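Local atomic coordinates of probable secreted solute-binding lipoprotein (Streptomyces coelicolor, PDB entry 3I3V), a protein that probably binds a solute outside the cell, as a lipid-anchored binding protein, and hands it to a membrane transporter. Residues V128-A133 with D141-T146; Q53-S58 with W291-G296; H193-G198 with S392-V397. All coordinates share one frame; numbering follows the deposited sequence.

Contact 1: V128-A133 with D141-T146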
ATOM      1  N   VAL C 128     -54.211  26.356  11.416  1.00 33.07           N
ATOM      2  CA  VAL C 128     -55.437  27.054  11.061  1.00 34.08           C
ATOM      3  C   VAL C 128     -55.707  26.859   9.569  1.00 35.49           C
ATOM      4  O   VAL C 128     -54.861  27.173   8.730  1.00 36.36           O
ATOM      5  CB  VAL C 128     -55.328  28.573  11.342  1.00 34.22           C
ATOM      6  CG1 VAL C 128     -56.661  29.239  11.080  1.00 33.21           C
ATOM      7  CG2 VAL C 128     -54.892  28.814  12.777  1.00 31.73           C
ATOM      8  N   ALA C 129     -56.884  26.333   9.247  1.00 35.52           N
ATOM      9  CA  ALA C 129     -57.285  26.093   7.868  1.00 34.46           C
ATOM     10  C   ALA C 129     -58.196  27.226   7.385  1.00 35.51           C
ATOM     11  O   ALA C 129     -59.127  27.624   8.091  1.00 34.93           O
ATOM     12  CB  ALA C 129     -58.010  24.753   7.767  1.00 34.68           C
ATOM     13  N   TYR C 130     -57.911  27.734   6.185  1.00 35.70           N
ATOM     14  CA  TYR C 130     -58.667  28.829   5.569  1.00 37.18           C
ATOM     15  C   TYR C 130     -59.284  28.383   4.241  1.00 37.55           C
ATOM     16  O   TYR C 130     -58.576  27.980   3.318  1.00 36.68           O
ATOM     17  CB  TYR C 130     -57.743  30.025   5.303  1.00 38.85           C
ATOM     18  CG  TYR C 130     -57.084  30.605   6.541  1.00 38.92           C
ATOM     19  CD1 TYR C 130     -57.640  31.690   7.208  1.00 37.34           C
ATOM     20  CD2 TYR C 130     -55.899  30.062   7.043  1.00 37.07           C
ATOM     21  CE1 TYR C 130     -57.037  32.228   8.341  1.00 37.02           C
ATOM     22  CE2 TYR C 130     -55.290  30.593   8.175  1.00 36.71           C
ATOM     23  CZ  TYR C 130     -55.864  31.676   8.817  1.00 35.89           C
ATOM     24  OH  TYR C 130     -55.265  32.214   9.930  1.00 35.66           O
ATOM     25  N   ASN C 131     -60.605  28.457   4.150  1.00 36.88           N
ATOM     26  CA  ASN C 131     -61.309  28.067   2.934  1.00 39.61           C
ATOM     27  C   ASN C 131     -61.222  29.222   1.921  1.00 40.66           C
ATOM     28  O   ASN C 131     -61.836  30.270   2.105  1.00 41.96           O
ATOM     29  CB  ASN C 131     -62.769  27.725   3.285  1.00 36.73           C
ATOM     30  CG  ASN C 131     -63.590  27.309   2.072  1.00 37.24           C
ATOM     31  OD1 ASN C 131     -64.595  26.607   2.203  1.00 33.48           O
ATOM     32  ND2 ASN C 131     -63.179  27.757   0.891  1.00 34.46           N
ATOM     33  N   ARG C 132     -60.439  29.030   0.861  1.00 42.81           N
ATOM     34  CA  ARG C 132     -60.248  30.056  -0.166  1.00 44.95           C
ATOM     35  C   ARG C 132     -61.496  30.381  -0.970  1.00 44.77           C
ATOM     36  O   ARG C 132     -61.793  31.545  -1.227  1.00 44.00           O
ATOM     37  CB  ARG C 132     -59.136  29.639  -1.121  1.00 47.67           C
ATOM     38  CG  ARG C 132     -57.764  30.110  -0.711  1.00 51.27           C
ATOM     39  CD  ARG C 132     -57.643  31.603  -0.895  1.00 54.10           C
ATOM     40  NE  ARG C 132     -56.287  32.067  -0.630  1.00 56.19           N
ATOM     41  CZ  ARG C 132     -55.904  33.328  -0.748  1.00 58.16           C
ATOM     42  NH1 ARG C 132     -56.781  34.248  -1.128  1.00 59.41           N
ATOM     43  NH2 ARG C 132     -54.650  33.672  -0.490  1.00 60.86           N
ATOM     44  N   ALA C 133     -62.217  29.350  -1.385  1.00 44.67           N
ATOM     45  CA  ALA C 133     -63.431  29.558  -2.152  1.00 44.96           C
ATOM     46  C   ALA C 133     -64.329  30.548  -1.423  1.00 45.02           C
ATOM     47  O   ALA C 133     -64.911  31.439  -2.039  1.00 46.61           O
ATOM     48  CB  ALA C 133     -64.158  28.242  -2.348  1.00 44.26           C
ATOM     49  N   ASP C 141     -58.933  38.527  -0.624  1.00 49.88           N
ATOM     50  CA  ASP C 141     -58.028  37.847  -1.542  1.00 51.30           C
ATOM     51  C   ASP C 141     -56.721  37.320  -0.966  1.00 50.91           C
ATOM     52  O   ASP C 141     -55.886  36.794  -1.706  1.00 50.20           O
ATOM     53  CB  ASP C 141     -57.733  38.791  -2.707  1.00 55.06           C
ATOM     54  CG  ASP C 141     -58.482  40.114  -2.580  1.00 59.41           C
ATOM     55  OD1 ASP C 141     -58.302  40.788  -1.540  1.00 60.74           O
ATOM     56  OD2 ASP C 141     -59.250  40.474  -3.506  1.00 61.57           O
ATOM     57  N   ALA C 142     -56.537  37.472   0.343  1.00 49.83           N
ATOM     58  CA  ALA C 142     -55.330  36.986   1.007  1.00 47.96           C
ATOM     59  C   ALA C 142     -55.720  36.471   2.380  1.00 46.27           C
ATOM     60  O   ALA C 142     -56.598  37.043   3.020  1.00 44.62           O
ATOM     61  CB  ALA C 142     -54.320  38.108   1.145  1.00 48.31           C
ATOM     62  N   ILE C 143     -55.090  35.390   2.833  1.00 44.69           N
ATOM     63  CA  ILE C 143     -55.423  34.870   4.151  1.00 44.27           C
ATOM     64  C   ILE C 143     -54.856  35.852   5.179  1.00 42.53           C
ATOM     65  O   ILE C 143     -53.696  36.248   5.093  1.00 41.27           O
ATOM     66  CB  ILE C 143     -54.847  33.435   4.397  1.00 45.53           C
ATOM     67  CG1 ILE C 143     -53.422  33.502   4.953  1.00 48.56           C
ATOM     68  CG2 ILE C 143     -54.874  32.638   3.107  1.00 42.97           C
ATOM     69  CD1 ILE C 143     -52.843  32.138   5.344  1.00 52.58           C
ATOM     70  N   PRO C 144     -55.677  36.269   6.155  1.00 41.52           N
ATOM     71  CA  PRO C 144     -55.247  37.215   7.195  1.00 41.37           C
ATOM     72  C   PRO C 144     -54.012  36.788   7.985  1.00 40.83           C
ATOM     73  O   PRO C 144     -53.908  35.648   8.422  1.00 41.69           O
ATOM     74  CB  PRO C 144     -56.492  37.346   8.079  1.00 42.89           C
ATOM     75  CG  PRO C 144     -57.170  36.016   7.913  1.00 41.66           C
ATOM     76  CD  PRO C 144     -57.039  35.778   6.427  1.00 41.02           C
ATOM     77  N   THR C 145     -53.085  37.722   8.169  1.00 40.33           N
ATOM     78  CA  THR C 145     -51.849  37.481   8.903  1.00 39.22           C
ATOM     79  C   THR C 145     -51.829  38.260  10.219  1.00 39.51           C
ATOM     80  O   THR C 145     -51.088  37.930  11.143  1.00 40.14           O
ATOM     81  CB  THR C 145     -50.648  37.898   8.037  1.00 41.41           C
ATOM     82  OG1 THR C 145     -50.470  36.929   6.998  1.00 44.97           O
ATOM     83  CG2 THR C 145     -49.377  38.004   8.859  1.00 42.01           C
ATOM     84  N   THR C 146     -52.648  39.298  10.304  1.00 38.65           N
ATOM     85  CA  THR C 146     -52.691  40.116  11.502  1.00 37.49           C
ATOM     86  C   THR C 146     -54.102  40.218  12.053  1.00 37.63           C
ATOM     87  O   THR C 146     -55.085  40.019  11.332  1.00 35.92           O
ATOM     88  CB  THR C 146     -52.173  41.530  11.210  1.00 38.49           C
ATOM     89  OG1 THR C 146     -52.908  42.083  10.109  1.00 39.72           O
ATOM     90  CG2 THR C 146     -50.685  41.494  10.857  1.00 36.59           C
TER
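Where strand 122-131 passes into helix 132-138 and the loop before helix 147-159 folds back, Y130, the last residue but one of the strand, meets I143 and P144, while R132, in the first turn of the helix, reaches the same loop with its guanidinium. I143 lies over one face of the Y130 ring, CB standing 4.2 Å above the ring plane and displaced toward the rim, and its CD1 comes to 4.0 Å from Y130 CE2. P144 approaches obliquely, CG 3.8 Å from Y130 CE1. With chi1 at 87°, I143 sends CG1 between the backbone N and the carbonyl carbon; its two branches then divide the work, CD1 going to the tyrosine and CG2 to the arginine, 3.7 Å from R132 NH2. The R132 chain bends at chi2 before it reaches D141, where NH1 gives a 2.8 Å hydrogen bond to D141 O. That bond is nearly straight at the hydrogen (168°) and lies close to the guanidinium plane, yet it meets the carbonyl from above its plane. R132 NE forms a salt bridge with E264 on strand 263-266, and Y130 OH bonds to G267 O just after it. The guanidinium is thus held by two bonds, at NE and at NH1, which should limit its rotation; E264 probably balances the positive charge, while D141 O adds a neutral acceptor.

Contact 2: Q53-S58 with W291-G296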
ATOM      1  N   GLN C  53     -53.613   2.334  34.059  1.00 31.26           N
ATOM      2  CA  GLN C  53     -54.102   1.632  35.247  1.00 33.56           C
ATOM      3  C   GLN C  53     -53.789   0.148  35.144  1.00 32.34           C
ATOM      4  O   GLN C  53     -53.286  -0.450  36.089  1.00 32.77           O
ATOM      5  CB  GLN C  53     -55.628   1.804  35.417  1.00 37.10           C
ATOM      6  CG  GLN C  53     -56.125   3.212  35.807  1.00 43.26           C
ATOM      7  CD  GLN C  53     -56.046   4.255  34.679  1.00 46.74           C
ATOM      8  OE1 GLN C  53     -56.375   5.429  34.891  1.00 48.65           O
ATOM      9  NE2 GLN C  53     -55.614   3.835  33.487  1.00 46.56           N
ATOM     10  N   VAL C  54     -54.098  -0.442  33.990  1.00 30.86           N
ATOM     11  CA  VAL C  54     -53.857  -1.863  33.766  1.00 30.07           C
ATOM     12  C   VAL C  54     -52.376  -2.175  33.833  1.00 30.71           C
ATOM     13  O   VAL C  54     -51.986  -3.224  34.337  1.00 31.22           O
ATOM     14  CB  VAL C  54     -54.377  -2.313  32.394  1.00 30.89           C
ATOM     15  CG1 VAL C  54     -54.090  -3.806  32.177  1.00 27.83           C
ATOM     16  CG2 VAL C  54     -55.864  -2.031  32.300  1.00 29.56           C
ATOM     17  N   TYR C  55     -51.550  -1.269  33.314  1.00 29.01           N
ATOM     18  CA  TYR C  55     -50.110  -1.490  33.358  1.00 28.11           C
ATOM     19  C   TYR C  55     -49.591  -1.468  34.806  1.00 28.03           C
ATOM     20  O   TYR C  55     -48.752  -2.281  35.177  1.00 26.97           O
ATOM     21  CB  TYR C  55     -49.370  -0.436  32.539  1.00 26.18           C
ATOM     22  CG  TYR C  55     -47.868  -0.530  32.687  1.00 26.72           C
ATOM     23  CD1 TYR C  55     -47.138  -1.508  32.019  1.00 25.83           C
ATOM     24  CD2 TYR C  55     -47.184   0.336  33.536  1.00 27.47           C
ATOM     25  CE1 TYR C  55     -45.764  -1.623  32.196  1.00 25.36           C
ATOM     26  CE2 TYR C  55     -45.812   0.233  33.718  1.00 29.15           C
ATOM     27  CZ  TYR C  55     -45.109  -0.751  33.044  1.00 27.88           C
ATOM     28  OH  TYR C  55     -43.753  -0.847  33.230  1.00 30.70           O
ATOM     29  N   GLU C  56     -50.087  -0.541  35.619  1.00 27.53           N
ATOM     30  CA  GLU C  56     -49.640  -0.456  37.012  1.00 29.45           C
ATOM     31  C   GLU C  56     -50.030  -1.708  37.794  1.00 29.60           C
ATOM     32  O   GLU C  56     -49.271  -2.198  38.631  1.00 29.73           O
ATOM     33  CB  GLU C  56     -50.199   0.813  37.668  1.00 27.11           C
ATOM     34  CG  GLU C  56     -49.647   2.065  37.011  1.00 26.31           C
ATOM     35  CD  GLU C  56     -50.177   3.354  37.602  1.00 27.99           C
ATOM     36  OE1 GLU C  56     -51.003   3.288  38.537  1.00 27.58           O
ATOM     37  OE2 GLU C  56     -49.764   4.435  37.124  1.00 27.61           O
ATOM     38  N   THR C  57     -51.204  -2.250  37.505  1.00 29.78           N
ATOM     39  CA  THR C  57     -51.627  -3.466  38.183  1.00 30.54           C
ATOM     40  C   THR C  57     -50.698  -4.613  37.774  1.00 30.93           C
ATOM     41  O   THR C  57     -50.400  -5.492  38.580  1.00 33.42           O
ATOM     42  CB  THR C  57     -53.065  -3.836  37.818  1.00 29.74           C
ATOM     43  OG1 THR C  57     -53.924  -2.717  38.073  1.00 32.00           O
ATOM     44  CG2 THR C  57     -53.523  -5.031  38.639  1.00 28.04           C
ATOM     45  N   SER C  58     -50.240  -4.604  36.524  1.00 30.53           N
ATOM     46  CA  SER C  58     -49.331  -5.644  36.039  1.00 30.49           C
ATOM     47  C   SER C  58     -47.935  -5.463  36.620  1.00 29.79           C
ATOM     48  O   SER C  58     -47.240  -6.433  36.887  1.00 28.40           O
ATOM     49  CB  SER C  58     -49.225  -5.615  34.513  1.00 31.87           C
ATOM     50  OG  SER C  58     -50.328  -6.261  33.907  1.00 36.91           O
ATOM     51  N   TRP C 291     -42.210   3.253  25.983  1.00 29.45           N
ATOM     52  CA  TRP C 291     -41.649   3.193  27.328  1.00 30.59           C
ATOM     53  C   TRP C 291     -41.067   1.803  27.565  1.00 31.20           C
ATOM     54  O   TRP C 291     -41.577   0.815  27.030  1.00 28.28           O
ATOM     55  CB  TRP C 291     -42.723   3.471  28.388  1.00 29.55           C
ATOM     56  CG  TRP C 291     -43.457   4.766  28.218  1.00 30.81           C
ATOM     57  CD1 TRP C 291     -44.234   5.137  27.157  1.00 30.16           C
ATOM     58  CD2 TRP C 291     -43.538   5.839  29.169  1.00 30.80           C
ATOM     59  NE1 TRP C 291     -44.799   6.368  27.390  1.00 33.54           N
ATOM     60  CE2 TRP C 291     -44.391   6.822  28.616  1.00 29.82           C
ATOM     61  CE3 TRP C 291     -42.975   6.064  30.434  1.00 27.27           C
ATOM     62  CZ2 TRP C 291     -44.696   8.011  29.286  1.00 31.11           C
ATOM     63  CZ3 TRP C 291     -43.279   7.243  31.099  1.00 27.28           C
ATOM     64  CH2 TRP C 291     -44.133   8.201  30.525  1.00 31.12           C
ATOM     65  N   ILE C 292     -40.001   1.720  28.359  1.00 29.93           N
ATOM     66  CA  ILE C 292     -39.406   0.419  28.647  1.00 30.50           C
ATOM     67  C   ILE C 292     -39.568   0.073  30.123  1.00 30.08           C
ATOM     68  O   ILE C 292     -39.214   0.856  30.994  1.00 30.87           O
ATOM     69  CB  ILE C 292     -37.910   0.377  28.285  1.00 30.81           C
ATOM     70  CG1 ILE C 292     -37.736   0.649  26.788  1.00 28.33           C
ATOM     71  CG2 ILE C 292     -37.324  -0.994  28.649  1.00 28.76           C
ATOM     72  CD1 ILE C 292     -36.319   0.453  26.295  1.00 28.79           C
ATOM     73  N   SER C 293     -40.104  -1.109  30.398  1.00 30.20           N
ATOM     74  CA  SER C 293     -40.315  -1.532  31.775  1.00 32.25           C
ATOM     75  C   SER C 293     -39.114  -2.291  32.308  1.00 33.94           C
ATOM     76  O   SER C 293     -38.215  -2.657  31.550  1.00 35.23           O
ATOM     77  CB  SER C 293     -41.526  -2.442  31.862  1.00 30.95           C
ATOM     78  OG  SER C 293     -41.243  -3.663  31.200  1.00 30.16           O
ATOM     79  N   PRO C 294     -39.065  -2.513  33.631  1.00 34.44           N
ATOM     80  CA  PRO C 294     -37.921  -3.261  34.167  1.00 35.53           C
ATOM     81  C   PRO C 294     -37.879  -4.655  33.539  1.00 36.25           C
ATOM     82  O   PRO C 294     -36.806  -5.193  33.287  1.00 36.33           O
ATOM     83  CB  PRO C 294     -38.199  -3.279  35.666  1.00 36.62           C
ATOM     84  CG  PRO C 294     -38.788  -1.893  35.881  1.00 35.19           C
ATOM     85  CD  PRO C 294     -39.765  -1.781  34.703  1.00 34.69           C
ATOM     86  N   ASN C 295     -39.049  -5.233  33.278  1.00 36.93           N
ATOM     87  CA  ASN C 295     -39.120  -6.547  32.644  1.00 37.39           C
ATOM     88  C   ASN C 295     -38.508  -6.437  31.249  1.00 39.04           C
ATOM     89  O   ASN C 295     -37.798  -7.336  30.792  1.00 36.82           O
ATOM     90  CB  ASN C 295     -40.572  -7.000  32.501  1.00 36.75           C
ATOM     91  CG  ASN C 295     -41.064  -7.794  33.687  1.00 36.90           C
ATOM     92  OD1 ASN C 295     -42.223  -8.200  33.720  1.00 37.72           O
ATOM     93  ND2 ASN C 295     -40.193  -8.022  34.666  1.00 35.42           N
ATOM     94  N   GLY C 296     -38.813  -5.325  30.581  1.00 40.48           N
ATOM     95  CA  GLY C 296     -38.309  -5.076  29.245  1.00 39.92           C
ATOM     96  C   GLY C 296     -36.802  -4.954  29.256  1.00 40.92           C
ATOM     97  O   GLY C 296     -36.144  -5.359  28.301  1.00 40.51           O
TER
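Contact between helix 51-60 and the end of strand 289-292 rests almost wholly on one aromatic side chain, Y55, whose phenol end meets S293. The meeting is van der Waals in kind: Y55 OH lies 3.1 Å from S293 CB, which sits at the edge of the ring and near its plane, and P294 CD is a more distant neighbour of the same oxygen at 4.4 Å. Y55 holds CG anti to its own backbone N (chi1 173°), a setting that carries the ring off the helix and lets its hydroxyl span backbones whose nearest CA atoms, those of Y55 and S293, are 9.9 Å apart.

The polar ends have separate partners. Y55 OH is hydrogen-bonded to A84 O, and S293 OG to A65 O, so two buried hydroxyls that lie close together are satisfied by different backbone carbonyls. S293 OG also accepts from G296 N at 3.0 Å. Its chi1 of 68° places OG between the backbone N and the carbonyl carbon, where it can serve A65 and the new helix together.

Aromatic and apolar packing completes the surroundings. The Y55 ring meets that of W79 with planes at about 45°, W79 in turn stands edge-to-face with W291, and V68 of the adjacent strand 67-70 touches both Y55 and W291.

S293 is a serine N-cap, closing the first turn of helix 294-298 just where the edge strand 289-292 ends. A helix laid against a sheet with its strand order 2-1-3-4, the last strand antiparallel, is the alpha/beta layering of a periplasmic-binding-protein-like lobe.

Contact 3: H193-G198 with S392-V397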
ATOM      1  N   HIS C 193     -45.857  28.202  32.754  1.00 45.10           N
ATOM      2  CA  HIS C 193     -46.174  28.700  34.091  1.00 45.11           C
ATOM      3  C   HIS C 193     -47.650  29.084  34.204  1.00 42.95           C
ATOM      4  O   HIS C 193     -48.314  28.733  35.182  1.00 42.51           O
ATOM      5  CB  HIS C 193     -45.300  29.919  34.433  1.00 46.40           C
ATOM      6  CG  HIS C 193     -45.795  30.705  35.612  1.00 47.58           C
ATOM      7  ND1 HIS C 193     -45.912  30.162  36.874  1.00 48.30           N
ATOM      8  CD2 HIS C 193     -46.241  31.979  35.709  1.00 48.37           C
ATOM      9  CE1 HIS C 193     -46.411  31.068  37.697  1.00 48.53           C
ATOM     10  NE2 HIS C 193     -46.621  32.180  37.015  1.00 49.43           N
ATOM     11  N   VAL C 194     -48.156  29.804  33.203  1.00 40.27           N
ATOM     12  CA  VAL C 194     -49.553  30.230  33.210  1.00 38.13           C
ATOM     13  C   VAL C 194     -50.518  29.057  33.373  1.00 38.45           C
ATOM     14  O   VAL C 194     -51.337  29.056  34.287  1.00 41.01           O
ATOM     15  CB  VAL C 194     -49.921  31.006  31.915  1.00 36.02           C
ATOM     16  CG1 VAL C 194     -51.387  31.396  31.932  1.00 32.04           C
ATOM     17  CG2 VAL C 194     -49.070  32.245  31.798  1.00 35.86           C
ATOM     18  N   TYR C 195     -50.415  28.052  32.508  1.00 38.46           N
ATOM     19  CA  TYR C 195     -51.324  26.911  32.577  1.00 38.71           C
ATOM     20  C   TYR C 195     -51.045  25.887  33.659  1.00 39.00           C
ATOM     21  O   TYR C 195     -51.873  25.017  33.900  1.00 38.85           O
ATOM     22  CB  TYR C 195     -51.412  26.234  31.206  1.00 37.22           C
ATOM     23  CG  TYR C 195     -52.222  27.073  30.265  1.00 36.18           C
ATOM     24  CD1 TYR C 195     -53.615  27.019  30.287  1.00 34.19           C
ATOM     25  CD2 TYR C 195     -51.609  28.038  29.461  1.00 34.85           C
ATOM     26  CE1 TYR C 195     -54.378  27.909  29.547  1.00 33.23           C
ATOM     27  CE2 TYR C 195     -52.365  28.936  28.722  1.00 34.87           C
ATOM     28  CZ  TYR C 195     -53.748  28.866  28.776  1.00 33.70           C
ATOM     29  OH  TYR C 195     -54.503  29.776  28.093  1.00 35.63           O
ATOM     30  N   SER C 196     -49.890  25.990  34.312  1.00 40.01           N
ATOM     31  CA  SER C 196     -49.556  25.066  35.400  1.00 40.89           C
ATOM     32  C   SER C 196     -50.079  25.580  36.742  1.00 40.45           C
ATOM     33  O   SER C 196     -50.594  24.808  37.556  1.00 38.54           O
ATOM     34  CB  SER C 196     -48.037  24.873  35.510  1.00 41.21           C
ATOM     35  OG  SER C 196     -47.568  23.932  34.561  1.00 45.99           O
ATOM     36  N   THR C 197     -49.951  26.889  36.949  1.00 40.76           N
ATOM     37  CA  THR C 197     -50.356  27.544  38.197  1.00 41.85           C
ATOM     38  C   THR C 197     -51.707  28.263  38.143  1.00 41.67           C
ATOM     39  O   THR C 197     -52.280  28.598  39.183  1.00 40.24           O
ATOM     40  CB  THR C 197     -49.296  28.573  38.614  1.00 41.75           C
ATOM     41  OG1 THR C 197     -49.228  29.609  37.622  1.00 42.71           O
ATOM     42  CG2 THR C 197     -47.928  27.909  38.724  1.00 39.54           C
ATOM     43  N   GLY C 198     -52.198  28.511  36.931  1.00 41.97           N
ATOM     44  CA  GLY C 198     -53.465  29.201  36.765  1.00 40.39           C
ATOM     45  C   GLY C 198     -53.314  30.683  37.059  1.00 40.07           C
ATOM     46  O   GLY C 198     -54.237  31.321  37.560  1.00 39.55           O
ATOM     47  N   SER C 392     -60.418  30.812  38.268  1.00 34.97           N
ATOM     48  CA  SER C 392     -61.297  30.066  39.165  1.00 35.24           C
ATOM     49  C   SER C 392     -61.346  28.592  38.802  1.00 36.32           C
ATOM     50  O   SER C 392     -61.785  27.758  39.600  1.00 35.33           O
ATOM     51  CB  SER C 392     -62.713  30.627  39.115  1.00 37.73           C
ATOM     52  OG  SER C 392     -62.985  31.417  40.262  1.00 43.71           O
ATOM     53  N   ALA C 393     -60.905  28.275  37.592  1.00 35.42           N
ATOM     54  CA  ALA C 393     -60.904  26.899  37.137  1.00 37.22           C
ATOM     55  C   ALA C 393     -59.885  26.118  37.951  1.00 37.99           C
ATOM     56  O   ALA C 393     -59.942  24.894  38.026  1.00 37.60           O
ATOM     57  CB  ALA C 393     -60.564  26.838  35.645  1.00 36.56           C
ATOM     58  N   TYR C 394     -58.962  26.843  38.575  1.00 39.15           N
ATOM     59  CA  TYR C 394     -57.915  26.232  39.385  1.00 41.83           C
ATOM     60  C   TYR C 394     -58.228  26.248  40.876  1.00 44.15           C
ATOM     61  O   TYR C 394     -57.336  26.053  41.693  1.00 45.59           O
ATOM     62  CB  TYR C 394     -56.588  26.951  39.137  1.00 39.71           C
ATOM     63  CG  TYR C 394     -55.997  26.687  37.775  1.00 39.92           C
ATOM     64  CD1 TYR C 394     -54.924  25.813  37.619  1.00 39.66           C
ATOM     65  CD2 TYR C 394     -56.506  27.320  36.637  1.00 41.17           C
ATOM     66  CE1 TYR C 394     -54.363  25.578  36.365  1.00 39.23           C
ATOM     67  CE2 TYR C 394     -55.958  27.093  35.375  1.00 38.43           C
ATOM     68  CZ  TYR C 394     -54.888  26.224  35.245  1.00 39.45           C
ATOM     69  OH  TYR C 394     -54.338  25.996  34.004  1.00 36.96           O
ATOM     70  N   ARG C 395     -59.493  26.471  41.226  1.00 47.69           N
ATOM     71  CA  ARG C 395     -59.905  26.519  42.627  1.00 51.87           C
ATOM     72  C   ARG C 395     -59.433  25.305  43.443  1.00 55.00           C
ATOM     73  O   ARG C 395     -59.569  25.288  44.668  1.00 55.39           O
ATOM     74  CB  ARG C 395     -61.426  26.653  42.718  1.00 50.77           C
ATOM     75  N   SER C 396     -58.896  24.292  42.760  1.00 57.49           N
ATOM     76  CA  SER C 396     -58.380  23.086  43.413  1.00 60.04           C
ATOM     77  C   SER C 396     -56.852  23.073  43.295  1.00 62.40           C
ATOM     78  O   SER C 396     -56.296  22.878  42.208  1.00 63.37           O
ATOM     79  CB  SER C 396     -58.975  21.830  42.765  1.00 58.89           C
ATOM     80  N   VAL C 397     -56.176  23.293  44.419  1.00 64.18           N
ATOM     81  CA  VAL C 397     -54.721  23.320  44.442  1.00 65.63           C
ATOM     82  C   VAL C 397     -54.209  23.427  45.880  1.00 66.92           C
ATOM     83  O   VAL C 397     -53.482  24.396  46.193  1.00 67.06           O
ATOM     84  CB  VAL C 397     -54.215  24.499  43.612  1.00 66.82           C
TER
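Y394 stands with the face of its ring against G198 and its hydroxyl directed at the carbonyl of Y195. G198 CA lies 3.4 Å from the centroid of the Y394 ring and only 6° off the ring normal, a CH-pi contact placed squarely over the centre. The closest ring atom to it is Y394 CE2, at 3.5 Å. At the far end of the phenol, OH donates to Y195 O over 2.7 Å; the donor is 40° out of the carbonyl plane, and the acceptor lies near the plane of the Y394 ring, at its edge. A chi1 of -71° turns the Y394 ring beside its backbone N and across the end of the helix. The two tyrosine side chains cross obliquely, Y195 CD1 being 3.9 Å from Y394 OH, while the Y195 ring goes on to an edge-to-face meeting with F200. Helix 188-197 ends here, and G198, with positive phi, is the first residue to leave it; without a side chain, it brings its CA flat onto the ring. Y394 OH takes up a carbonyl of the helix's last turn, and the contact joins the last modelled residues, after helix 383-392, to the end of helix 188-197. Within that last turn, H193 O accepts from T197 N and, on the other face of its plane, from T197 OG1 at 2.7 Å. Helix 363-377 backs the tail, A365 touching Y394 and both P368 and L369 touching A393.

From the N terminus, the chain first meets contact 2 at helix 51-60, and that contact closes only at 291-296, after 232 intervening residues. Contact 1, by contrast, is local: strand 122-131, helix 132-138 and the following loop close on themselves, wholly nested inside the loop of contact 2. Contact 3 opens at 193-198, before contact 2 has closed, and ends at the C-terminal tail, so contacts 2 and 3 cross while contacts 1 and 3 stand in series. Contact 2 ties the four-stranded sheet to its helix; contact 1 lies on the larger sheet, and contact 3 joins the end of helix 188-197 to the segment after helix 383-392. The centres of contacts 1 and 2 are about 46 Å apart. No two contacts touch.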